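Local coordinates for extracellular solute-binding protein, family 1 (Bifidobacterium longum subsp. infantis ATCC 15697, PDB 3OMB) that probably captures an extracellular solute, likely a carbohydrate, for uptake by an ABC transporter, and also holds a magnesium ion, at residues Ser119-Lys124 with Ala361-Ala366; Gly164-Ile169 with Asp439-Val444; Ala352-Ser357 with Asn371-Glu376. All coordinates share one frame; numbering follows the deposited sequence.

Interaction 1 of 3, residues Ser119-Lys124 with Ala361-Ala366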
loop_
_atom_site.group_PDB
_atom_site.type_symbol
_atom_site.label_atom_id
_atom_site.label_comp_id
_atom_site.label_asym_id
_atom_site.label_seq_id
_atom_site.Cartn_x
_atom_site.Cartn_y
_atom_site.Cartn_z
ATOM N N SER A 119 -23.415 -8.733 -6.996
ATOM C CA SER A 119 -24.451 -8.017 -6.264
ATOM C C SER A 119 -25.779 -8.757 -6.336
ATOM O O SER A 119 -26.581 -8.663 -5.427
ATOM C CB SER A 119 -24.606 -6.564 -6.756
ATOM O OG SER A 119 -25.287 -6.481 -7.996
ATOM N N LYS A 120 -25.991 -9.514 -7.407
ATOM C CA LYS A 120 -27.187 -10.353 -7.542
ATOM C C LYS A 120 -27.129 -11.673 -6.755
ATOM O O LYS A 120 -28.108 -12.408 -6.735
ATOM C CB LYS A 120 -27.469 -10.649 -9.028
ATOM C CG LYS A 120 -27.693 -9.407 -9.908
ATOM C CD LYS A 120 -28.898 -8.571 -9.448
ATOM C CE LYS A 120 -29.184 -7.413 -10.406
ATOM N NZ LYS A 120 -28.158 -6.338 -10.272
ATOM N N ASP A 121 -25.990 -11.965 -6.117
ATOM C CA ASP A 121 -25.767 -13.251 -5.421
ATOM C C ASP A 121 -25.419 -13.133 -3.918
ATOM O O ASP A 121 -24.880 -14.089 -3.331
ATOM C CB ASP A 121 -24.637 -14.051 -6.112
ATOM C CG ASP A 121 -24.873 -14.264 -7.605
ATOM O OD1 ASP A 121 -25.968 -14.706 -7.988
ATOM O OD2 ASP A 121 -23.944 -14.005 -8.405
ATOM N N LEU A 122 -25.720 -11.986 -3.298
ATOM C CA LEU A 122 -25.281 -11.739 -1.906
ATOM C C LEU A 122 -25.849 -12.714 -0.866
ATOM O O LEU A 122 -25.215 -12.987 0.160
ATOM C CB LEU A 122 -25.461 -10.267 -1.497
ATOM C CG LEU A 122 -24.445 -9.362 -2.209
ATOM C CD1 LEU A 122 -24.648 -7.883 -1.862
ATOM C CD2 LEU A 122 -23.017 -9.809 -1.910
ATOM N N ASP A 123 -27.022 -13.265 -1.156
ATOM C CA ASP A 123 -27.641 -14.260 -0.287
ATOM C C ASP A 123 -26.824 -15.555 -0.204
ATOM O O ASP A 123 -26.903 -16.288 0.776
ATOM C CB ASP A 123 -29.068 -14.556 -0.753
ATOM C CG ASP A 123 -30.043 -13.459 -0.349
ATOM O OD1 ASP A 123 -29.592 -12.298 -0.116
ATOM O OD2 ASP A 123 -31.261 -13.759 -0.252
ATOM N N LYS A 124 -26.041 -15.818 -1.242
ATOM C CA LYS A 124 -25.118 -16.943 -1.241
ATOM C C LYS A 124 -23.761 -16.542 -0.641
ATOM O O LYS A 124 -22.862 -17.370 -0.532
ATOM C CB LYS A 124 -24.947 -17.504 -2.668
ATOM C CG LYS A 124 -26.178 -18.276 -3.221
ATOM C CD LYS A 124 -26.537 -19.481 -2.327
ATOM C CE LYS A 124 -27.618 -20.383 -2.937
ATOM N NZ LYS A 124 -27.087 -21.175 -4.095
ATOM N N ALA A 361 -18.467 -23.163 -14.820
ATOM C CA ALA A 361 -19.144 -24.444 -15.060
ATOM C C ALA A 361 -20.142 -24.778 -13.947
ATOM O O ALA A 361 -21.299 -25.080 -14.213
ATOM C CB ALA A 361 -18.118 -25.562 -15.219
ATOM N N ASN A 362 -19.676 -24.696 -12.705
ATOM C CA ASN A 362 -20.500 -24.921 -11.529
ATOM C C ASN A 362 -20.633 -23.623 -10.699
ATOM O O ASN A 362 -19.895 -23.416 -9.733
ATOM C CB ASN A 362 -19.881 -26.038 -10.684
ATOM C CG ASN A 362 -19.612 -27.307 -11.489
ATOM O OD1 ASN A 362 -20.547 -28.004 -11.892
ATOM N ND2 ASN A 362 -18.331 -27.618 -11.718
ATOM N N LYS A 363 -21.578 -22.759 -11.075
ATOM C CA LYS A 363 -21.703 -21.439 -10.440
ATOM C C LYS A 363 -21.988 -21.472 -8.922
ATOM O O LYS A 363 -21.357 -20.732 -8.158
ATOM C CB LYS A 363 -22.723 -20.562 -11.173
ATOM C CG LYS A 363 -22.601 -19.101 -10.837
ATOM C CD LYS A 363 -23.321 -18.263 -11.869
ATOM C CE LYS A 363 -24.250 -17.262 -11.187
ATOM N NZ LYS A 363 -25.258 -16.695 -12.143
ATOM N N ASP A 364 -22.926 -22.315 -8.490
ATOM C CA ASP A 364 -23.207 -22.458 -7.058
ATOM C C ASP A 364 -21.983 -22.912 -6.252
ATOM O O ASP A 364 -21.730 -22.392 -5.177
ATOM C CB ASP A 364 -24.370 -23.408 -6.806
ATOM C CG ASP A 364 -25.732 -22.779 -7.126
ATOM O OD1 ASP A 364 -25.793 -21.614 -7.600
ATOM O OD2 ASP A 364 -26.753 -23.471 -6.894
ATOM N N ALA A 365 -21.227 -23.879 -6.770
ATOM C CA ALA A 365 -19.984 -24.287 -6.088
ATOM C C ALA A 365 -18.986 -23.118 -6.024
ATOM O O ALA A 365 -18.364 -22.892 -4.995
ATOM C CB ALA A 365 -19.367 -25.496 -6.744
ATOM N N ALA A 366 -18.873 -22.351 -7.109
ATOM C CA ALA A 366 -17.988 -21.190 -7.121
ATOM C C ALA A 366 -18.353 -20.248 -5.979
ATOM O O ALA A 366 -17.466 -19.801 -5.235
ATOM C CB ALA A 366 -18.047 -20.464 -8.466
HETATM O O HOH W 1 -23.794 -21.384 -3.748
#
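Lys124 NZ is approached by two groups on the side of Asp364. The first is the carboxylate, with OD2 of Asp364 lying 3.6 Å from NZ of Lys124. This is a long salt bridge. OD1 of Asp364 is only slightly farther from the same nitrogen, at 3.8 Å, so neither oxygen holds it tightly. The second is a water, which accepts a weak bond from Lys124 NZ and donates to Asp364 O at 2.7 Å. The lysine thus meets the side chain of Asp364 directly and its backbone carbonyl through solvent. The lysine chain bends at chi2 (-59°) and again at chi4 (72°), which turns its ammonium group to the helix. The two side chains meet at a slant at the surface.

The contact joins the 3-10 segment 119-124 to the first turn of helix 363-373. That helix follows strand 352-356 in what is probably a type 2 periplasmic-binding fold. A backbone bond from Lys124 N to Asp121 O (2.9 Å) closes the 3-10 turn, and the CB atoms of Asp121 and Lys124 both point toward the helix segment. The acid at Asp364 lies near the amino end of its helix, where a negative charge is probably favoured.

Asp121 sits alongside Lys363 without a bond. Its OD2 is 4.3 Å from Lys363 CE, and its OD1 is 4.7 Å from Lys363 NZ. That ammonium is instead salt-bridged to Glu116. The carboxylates of Glu116 and Asp121 come close to each other, and the positive charge of Lys363 probably eases their repulsion.

Interaction 2 of 3, residues Gly164-Ile169 with Asp439-Val444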
loop_
_atom_site.group_PDB
_atom_site.type_symbol
_atom_site.label_atom_id
_atom_site.label_comp_id
_atom_site.label_asym_id
_atom_site.label_seq_id
_atom_site.Cartn_x
_atom_site.Cartn_y
_atom_site.Cartn_z
ATOM N N GLY A 164 0.813 2.834 6.234
ATOM C CA GLY A 164 2.077 2.124 6.148
ATOM C C GLY A 164 3.274 3.058 6.070
ATOM O O GLY A 164 4.418 2.598 6.115
ATOM N N GLN A 165 3.016 4.362 5.968
ATOM C CA GLN A 165 4.081 5.368 5.822
ATOM C C GLN A 165 4.431 5.992 7.155
ATOM O O GLN A 165 3.545 6.457 7.872
ATOM C CB GLN A 165 3.634 6.478 4.860
ATOM C CG GLN A 165 2.792 5.966 3.680
ATOM C CD GLN A 165 3.578 5.069 2.751
ATOM O OE1 GLN A 165 4.746 5.365 2.406
ATOM N NE2 GLN A 165 2.951 3.954 2.333
ATOM N N HIS A 166 5.724 5.999 7.499
ATOM C CA HIS A 166 6.199 6.602 8.736
ATOM C C HIS A 166 7.541 7.250 8.502
ATOM O O HIS A 166 8.194 6.964 7.500
ATOM C CB HIS A 166 6.296 5.555 9.842
ATOM C CG HIS A 166 5.126 4.629 9.855
ATOM N ND1 HIS A 166 5.134 3.427 9.184
ATOM C CD2 HIS A 166 3.874 4.780 10.346
ATOM C CE1 HIS A 166 3.953 2.846 9.313
ATOM N NE2 HIS A 166 3.171 3.644 10.020
HETATM N N MSE A 167 7.908 8.164 9.396
HETATM C CA MSE A 167 9.188 8.838 9.351
HETATM C C MSE A 167 9.958 8.402 10.589
HETATM O O MSE A 167 9.504 8.587 11.715
HETATM C CB MSE A 167 8.960 10.354 9.375
HETATM C CG MSE A 167 10.237 11.152 9.356
HETATM SE SE MSE A 167 9.827 13.021 9.180
HETATM C CE MSE A 167 11.591 13.681 8.726
ATOM N N LEU A 168 11.119 7.811 10.383
ATOM C CA LEU A 168 11.886 7.187 11.456
ATOM C C LEU A 168 13.138 7.982 11.750
ATOM O O LEU A 168 13.789 8.496 10.834
ATOM C CB LEU A 168 12.292 5.776 11.039
ATOM C CG LEU A 168 11.156 4.894 10.545
ATOM C CD1 LEU A 168 11.705 3.575 9.977
ATOM C CD2 LEU A 168 10.092 4.667 11.691
ATOM N N ILE A 169 13.508 8.070 13.019
ATOM C CA ILE A 169 14.709 8.837 13.381
ATOM C C ILE A 169 15.529 8.110 14.426
ATOM O O ILE A 169 14.964 7.404 15.290
ATOM C CB ILE A 169 14.371 10.277 13.839
ATOM C CG1 ILE A 169 15.672 11.062 14.094
ATOM C CG2 ILE A 169 13.459 10.282 15.087
ATOM C CD1 ILE A 169 15.495 12.563 14.064
ATOM N N ASP A 439 2.130 -5.862 15.137
ATOM C CA ASP A 439 2.569 -5.241 16.393
ATOM C C ASP A 439 3.473 -4.007 16.217
ATOM O O ASP A 439 3.278 -3.005 16.900
ATOM C CB ASP A 439 3.239 -6.262 17.306
ATOM C CG ASP A 439 2.272 -7.342 17.790
ATOM O OD1 ASP A 439 1.037 -7.260 17.525
ATOM O OD2 ASP A 439 2.765 -8.294 18.436
ATOM N N GLU A 440 4.450 -4.074 15.312
ATOM C CA GLU A 440 5.329 -2.933 15.052
ATOM C C GLU A 440 4.549 -1.794 14.399
ATOM O O GLU A 440 4.841 -0.616 14.629
ATOM C CB GLU A 440 6.451 -3.299 14.096
ATOM C CG GLU A 440 7.407 -4.360 14.560
ATOM C CD GLU A 440 8.060 -5.040 13.365
ATOM O OE1 GLU A 440 7.951 -4.495 12.238
ATOM O OE2 GLU A 440 8.675 -6.116 13.551
ATOM N N LEU A 441 3.577 -2.156 13.567
ATOM C CA LEU A 441 2.744 -1.161 12.894
ATOM C C LEU A 441 1.911 -0.387 13.918
ATOM O O LEU A 441 1.885 0.842 13.908
ATOM C CB LEU A 441 1.849 -1.811 11.821
ATOM C CG LEU A 441 1.102 -0.825 10.923
ATOM C CD1 LEU A 441 2.101 0.035 10.168
ATOM C CD2 LEU A 441 0.179 -1.571 9.975
ATOM N N ILE A 442 1.245 -1.126 14.796
ATOM C CA ILE A 442 0.447 -0.550 15.880
ATOM C C ILE A 442 1.272 0.461 16.693
ATOM O O ILE A 442 0.826 1.582 16.919
ATOM C CB ILE A 442 -0.178 -1.660 16.801
ATOM C CG1 ILE A 442 -1.314 -2.410 16.075
ATOM C CG2 ILE A 442 -0.654 -1.085 18.157
ATOM C CD1 ILE A 442 -2.678 -1.659 16.040
ATOM N N GLU A 443 2.473 0.076 17.112
ATOM C CA GLU A 443 3.302 0.973 17.903
ATOM C C GLU A 443 3.702 2.291 17.182
ATOM O O GLU A 443 3.575 3.390 17.765
ATOM C CB GLU A 443 4.521 0.225 18.425
ATOM C CG GLU A 443 5.230 0.943 19.567
ATOM C CD GLU A 443 4.713 0.546 20.968
ATOM O OE1 GLU A 443 3.480 0.289 21.152
ATOM O OE2 GLU A 443 5.568 0.496 21.894
ATOM N N VAL A 444 4.187 2.196 15.934
ATOM C CA VAL A 444 4.525 3.413 15.171
ATOM C C VAL A 444 3.287 4.250 14.816
ATOM O O VAL A 444 3.362 5.488 14.743
ATOM C CB VAL A 444 5.398 3.148 13.882
ATOM C CG1 VAL A 444 6.754 2.512 14.257
ATOM C CG2 VAL A 444 4.665 2.299 12.889
#
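His166 lays one face of its imidazole against Val444. The methyl CG2 of Val444 sits over the centre of the ring, 3.5 Å from the centroid and 11° off the ring normal. This is a CH-pi contact. NE2 and CD2 of His166 are the ring atoms nearest to that methyl, at 3.5 and 3.6 Å. The second touch comes from Leu441, whose CD1 lies obliquely to the ring, 3.5 Å from CE1 of His166. Leu441 CG is anti to the backbone N (chi1 -171°), which carries its CD1 methyl up to the histidine. The two aliphatic residues are three positions apart on the helix, so one side of it presents both methyls.

The segment of His166 lies on strand 166-170, an inner strand of a mixed four-stranded sheet between strands 305-310 and 324-326. Helix 436-452 packs on this sheet in one domain of the probable type 2 binding-protein fold. The contact is buried and lies away from the magnesium site.

Both ring nitrogens of His166 are bonded beyond the two segments. ND1 meets Gly310 O on the neighbouring strand, and NE2 meets Asn445 OD1 on the helix. These two bonds fix the rotation of the ring. With alanine in place of this histidine, Gly310 O and Asn445 OD1 would probably lose their ring partners, and a gap would open under the methyls of Val444 and Leu441.

Farther out, Val444 also rests on Pro313 and Ala326. Tyr448 OH bonds the backbone N of selenomethionine Met167. Earlier on the helix, Glu440 OE1 bonds Ser312 OG.

Interaction 3 of 3, residues Ala352-Ser357 with Asn371-Glu376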
loop_
_atom_site.group_PDB
_atom_site.type_symbol
_atom_site.label_atom_id
_atom_site.label_comp_id
_atom_site.label_asym_id
_atom_site.label_seq_id
_atom_site.Cartn_x
_atom_site.Cartn_y
_atom_site.Cartn_z
ATOM N N ALA A 352 -10.299 -5.335 -5.249
ATOM C CA ALA A 352 -10.135 -6.335 -6.307
ATOM C C ALA A 352 -9.509 -7.669 -5.894
ATOM O O ALA A 352 -8.581 -8.161 -6.531
ATOM C CB ALA A 352 -9.363 -5.714 -7.502
ATOM N N GLY A 353 -10.025 -8.263 -4.836
ATOM C CA GLY A 353 -9.530 -9.551 -4.394
ATOM C C GLY A 353 -10.239 -10.717 -5.066
ATOM O O GLY A 353 -9.574 -11.607 -5.597
ATOM N N LEU A 354 -11.575 -10.725 -5.045
ATOM C CA LEU A 354 -12.327 -11.829 -5.629
ATOM C C LEU A 354 -13.199 -11.474 -6.830
ATOM O O LEU A 354 -13.986 -10.536 -6.768
ATOM C CB LEU A 354 -13.179 -12.525 -4.562
ATOM C CG LEU A 354 -13.698 -13.897 -5.034
ATOM C CD1 LEU A 354 -13.308 -15.009 -4.113
ATOM C CD2 LEU A 354 -15.198 -13.820 -5.205
ATOM N N SER A 355 -13.047 -12.239 -7.913
ATOM C CA SER A 355 -13.933 -12.156 -9.079
ATOM C C SER A 355 -14.309 -13.553 -9.596
ATOM O O SER A 355 -13.507 -14.492 -9.550
ATOM C CB SER A 355 -13.314 -11.299 -10.192
ATOM O OG SER A 355 -11.994 -11.711 -10.517
ATOM N N ILE A 356 -15.544 -13.692 -10.063
ATOM C CA ILE A 356 -16.035 -14.983 -10.509
ATOM C C ILE A 356 -16.437 -14.901 -11.957
ATOM O O ILE A 356 -17.093 -13.938 -12.373
ATOM C CB ILE A 356 -17.181 -15.514 -9.604
ATOM C CG1 ILE A 356 -16.595 -15.969 -8.261
ATOM C CG2 ILE A 356 -17.925 -16.698 -10.253
ATOM C CD1 ILE A 356 -17.609 -16.149 -7.154
ATOM N N SER A 357 -16.020 -15.909 -12.721
ATOM C CA SER A 357 -16.389 -16.030 -14.122
ATOM C C SER A 357 -17.906 -16.115 -14.259
ATOM O O SER A 357 -18.554 -16.900 -13.568
ATOM C CB SER A 357 -15.756 -17.291 -14.703
ATOM O OG SER A 357 -16.174 -17.500 -16.040
ATOM N N ASN A 371 -17.693 -17.827 -0.577
ATOM C CA ASN A 371 -18.221 -17.493 0.726
ATOM C C ASN A 371 -17.325 -18.063 1.834
ATOM O O ASN A 371 -17.088 -17.406 2.845
ATOM C CB ASN A 371 -19.671 -17.959 0.886
ATOM C CG ASN A 371 -20.248 -17.582 2.239
ATOM O OD1 ASN A 371 -20.335 -16.394 2.582
ATOM N ND2 ASN A 371 -20.618 -18.585 3.028
ATOM N N LEU A 372 -16.817 -19.274 1.625
ATOM C CA LEU A 372 -15.946 -19.908 2.608
ATOM C C LEU A 372 -14.613 -19.161 2.765
ATOM O O LEU A 372 -14.066 -19.123 3.866
ATOM C CB LEU A 372 -15.708 -21.393 2.280
ATOM C CG LEU A 372 -16.830 -22.393 2.604
ATOM C CD1 LEU A 372 -16.600 -23.723 1.903
ATOM C CD2 LEU A 372 -16.989 -22.626 4.099
ATOM N N LEU A 373 -14.114 -18.575 1.672
ATOM C CA LEU A 373 -12.869 -17.778 1.698
ATOM C C LEU A 373 -13.001 -16.558 2.593
ATOM O O LEU A 373 -12.036 -16.144 3.232
ATOM C CB LEU A 373 -12.427 -17.363 0.288
ATOM C CG LEU A 373 -11.803 -18.488 -0.546
ATOM C CD1 LEU A 373 -11.803 -18.078 -1.988
ATOM C CD2 LEU A 373 -10.376 -18.825 -0.053
ATOM N N TYR A 374 -14.216 -16.029 2.690
ATOM C CA TYR A 374 -14.509 -14.888 3.559
ATOM C C TYR A 374 -14.923 -15.249 5.002
ATOM O O TYR A 374 -15.174 -14.359 5.825
ATOM C CB TYR A 374 -15.504 -13.928 2.887
ATOM C CG TYR A 374 -14.843 -13.085 1.802
ATOM C CD1 TYR A 374 -14.476 -13.652 0.569
ATOM C CD2 TYR A 374 -14.557 -11.731 2.013
ATOM C CE1 TYR A 374 -13.859 -12.882 -0.423
ATOM C CE2 TYR A 374 -13.926 -10.952 1.018
ATOM C CZ TYR A 374 -13.584 -11.531 -0.191
ATOM O OH TYR A 374 -12.978 -10.769 -1.173
ATOM N N SER A 375 -14.957 -16.528 5.335
ATOM C CA SER A 375 -15.141 -16.903 6.741
ATOM C C SER A 375 -13.853 -16.697 7.534
ATOM O O SER A 375 -12.754 -16.701 6.974
ATOM C CB SER A 375 -15.587 -18.365 6.883
ATOM O OG SER A 375 -14.502 -19.217 6.605
ATOM N N GLU A 376 -13.999 -16.528 8.842
ATOM C CA GLU A 376 -12.881 -16.254 9.711
ATOM C C GLU A 376 -11.864 -17.405 9.645
ATOM O O GLU A 376 -10.642 -17.172 9.551
ATOM C CB GLU A 376 -13.378 -16.051 11.149
ATOM C CG GLU A 376 -12.261 -15.674 12.112
ATOM C CD GLU A 376 -12.761 -15.356 13.512
ATOM O OE1 GLU A 376 -13.943 -14.969 13.664
ATOM O OE2 GLU A 376 -11.966 -15.493 14.463
#
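Leu354 and Leu373 reach each other through different first torsions. In Leu354 the first torsion (chi1 -165°) sets CG opposite the backbone N and beside the carbonyl carbon, and carries CD1 toward the helix. Leu373 and Tyr374 instead hold CG anti to the carbonyl carbon (chi1 -75° and -76°). The two leucines cross at about a right angle and meet methyl to methyl, with CD1 of Leu354 4.0 Å from CD1 of Leu373. Tyr374 comes in edge-on. Leu354 CB lies near the plane of its ring, 3.8 Å from Tyr374 OH and 4.2 Å from Tyr374 CE1. Tyr374 is buried, and its hydroxyl bonds Ala153 O.

Gly353 and Leu354 form a classic beta bulge opposite Ile152. Ala153 follows Ile152 on strand 152-155, so the hydroxyl ties the residue just after helix 363-373 to that strand.

Just past the helix end, Ser375 grips Leu372 O twice, through OG (2.8 Å) and through N (3.1 Å). OG also makes a weak N-cap bond to Tyr378 N, starting helix 376-384.

The contact packs helix 363-373 against strand 352-356, which precedes it in the chain. Leu354 also touches Val98 and Leu100 on the adjacent strand 98-100. Leu373 touches Leu100 of the same strand and Leu64 of helix 59-68, while Tyr374 leans on Asn127 and Val128 of helix 126-134.

How the interactions relate
From the N terminus, residues 119-124 come first and pair with 361-366 to close interaction 1. Residues 164-169 follow, and interaction 2 closes last, at 439-444. Interaction 3 is the short link, from 352-357 to 371-376, and falls wholly within the span of interaction 2. Interaction 1 crosses both of the others in the chain. Interactions 1 and 3 share helix 363-373, one at its start and the other at its end, and they touch where Lys124 O packs on Asn371 CB (3.5 Å). Interaction 2 joins the sheet of strand 166-170 to helix 436-452, with its centre about 40 Å from that of interaction 1, across the chain's centre.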